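Local coordinates for protein phosphonomutase (Burkholderia cenocepacia J2315, PDB 4MG4) that belongs to the phosphoenolpyruvate phosphomutase family, whose members fold as a parallel eight-stranded TIM barrel, at residues H172-R175 against L176-T180. Numbering follows the deposited sequence. Where two conformers were deposited one is given.
Sequences HDER and LLDAT
Asp173 caps the first turn of helix 174-190 by turning its carboxylate onto the backbone of Leu176. Its CG sits between the backbone N and the carbonyl carbon (chi1 65°), which folds the short side chain back over the opening turn. There OD1 accepts from Leu176 N at 3.1 Å, the amide arriving nearly along the C-O axis with an N-H...O angle of 163°. Aspartate suits an N-cap because its carboxylate lies just one methylene from the main chain. In one of the two modelled conformers of Arg175, NE and NH2 approach Asp173 OD2 at the guanidinium edge, each at a long 3.4 Å, so this salt bridge is weak and uncertain. The first helical backbone bonds follow: the N-cap carbonyl, Asp173 O, receives Leu177 N at 3.0 Å, and Glu174 O receives Asp178 N at 2.7 Å.

The side chain of Leu176 crosses that of Asp173 at about a right angle and extends its CD1 to His172, meeting ring atom CD2 at 3.9 Å. This branched aliphatic residue also packs on Phe164 and Ala167 of the preceding loop. His172 suits the junction because its ring can stand edge-to-face with Phe164 while NE2 bonds to Ala167 O. Leu177, buried, faces Ala208 and Leu209 of helix 203-212, the next helix of the barrel. One turn on, Thr180 OG1 bonds to Leu176 O at 2.9 Å, on the opposite face of the carbonyl plane from Thr180 N, so a buried hydroxyl is satisfied within the helix.

On the exposed side, Glu174 and Asp178 bring like charges to 4.1 Å between OE1 and OD2, their carboxylate planes 62° apart. Acidic groups beside a helix N-terminus would probably interact favourably with its dipole, partly offsetting their mutual repulsion.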
# COMPACT_ATOMS: atom_id res chain seq x y z
N HIS A 172 -13.98 -26.19 19.77
CA HIS A 172 -15.18 -25.38 19.55
C HIS A 172 -16.41 -26.19 19.76
O HIS A 172 -16.71 -27.16 19.00
CB HIS A 172 -15.15 -24.84 18.14
CG HIS A 172 -13.99 -23.94 17.87
ND1 HIS A 172 -13.87 -23.24 16.68
CD2 HIS A 172 -12.96 -23.54 18.65
CE1 HIS A 172 -12.77 -22.51 16.72
NE2 HIS A 172 -12.20 -22.66 17.90
N ASP A 173 -17.16 -25.81 20.76
CA ASP A 173 -18.32 -26.55 21.20
C ASP A 173 -19.32 -25.64 21.84
O ASP A 173 -19.15 -24.40 21.83
CB ASP A 173 -17.86 -27.64 22.16
CG ASP A 173 -17.27 -27.12 23.45
OD1 ASP A 173 -17.21 -25.89 23.72
OD2 ASP A 173 -16.82 -28.01 24.22
N GLU A 174 -20.36 -26.24 22.42
CA GLU A 174 -21.43 -25.45 23.04
C GLU A 174 -20.96 -24.62 24.20
O GLU A 174 -21.49 -23.50 24.39
CB GLU A 174 -22.62 -26.33 23.48
CG GLU A 174 -23.98 -25.62 23.54
CD GLU A 174 -25.13 -26.56 23.97
OE1 GLU A 174 -25.59 -26.46 25.13
OE2 GLU A 174 -25.56 -27.44 23.18
N ARG A 175 -20.02 -25.11 25.03
CA ARG A 175 -19.45 -24.29 26.14
C ARG A 175 -18.81 -22.98 25.65
O ARG A 175 -18.92 -21.91 26.30
CB ARG A 175 -18.40 -25.07 26.95
CG ARG A 175 -18.94 -26.18 27.85
CD ARG A 175 -17.81 -27.01 28.53
NE ARG A 175 -16.94 -27.78 27.59
CZ ARG A 175 -15.83 -28.47 27.93
NH1 ARG A 175 -15.40 -28.57 29.16
NH2 ARG A 175 -15.14 -29.08 27.03
N LEU A 176 -18.07 -23.05 24.54
CA LEU A 176 -17.50 -21.84 23.95
C LEU A 176 -18.56 -20.96 23.32
O LEU A 176 -18.51 -19.74 23.46
CB LEU A 176 -16.41 -22.14 22.92
CG LEU A 176 -15.06 -22.60 23.42
CD1 LEU A 176 -14.06 -22.50 22.29
CD2 LEU A 176 -14.56 -21.79 24.57
N LEU A 177 -19.57 -21.58 22.73
CA LEU A 177 -20.68 -20.79 22.18
C LEU A 177 -21.42 -20.07 23.33
O LEU A 177 -21.78 -18.91 23.24
CB LEU A 177 -21.66 -21.71 21.41
CG LEU A 177 -23.02 -21.06 21.09
CD1 LEU A 177 -22.78 -19.98 20.08
CD2 LEU A 177 -23.99 -22.12 20.56
N ASP A 178 -21.63 -20.77 24.45
CA ASP A 178 -22.31 -20.15 25.56
C ASP A 178 -21.50 -18.98 26.12
O ASP A 178 -22.09 -17.95 26.49
CB ASP A 178 -22.60 -21.18 26.65
CG ASP A 178 -23.68 -22.15 26.24
OD1 ASP A 178 -24.48 -21.86 25.32
OD2 ASP A 178 -23.72 -23.24 26.89
N ALA A 179 -20.18 -19.12 26.18
CA ALA A 179 -19.32 -18.03 26.66
C ALA A 179 -19.39 -16.84 25.71
O ALA A 179 -19.37 -15.68 26.13
CB ALA A 179 -17.90 -18.48 26.78
N THR A 180 -19.41 -17.17 24.41
CA THR A 180 -19.53 -16.15 23.37
C THR A 180 -20.86 -15.38 23.52
O THR A 180 -20.86 -14.12 23.49
CB THR A 180 -19.38 -16.77 21.97
OG1 THR A 180 -18.07 -17.33 21.91
CG2 THR A 180 -19.59 -15.73 20.86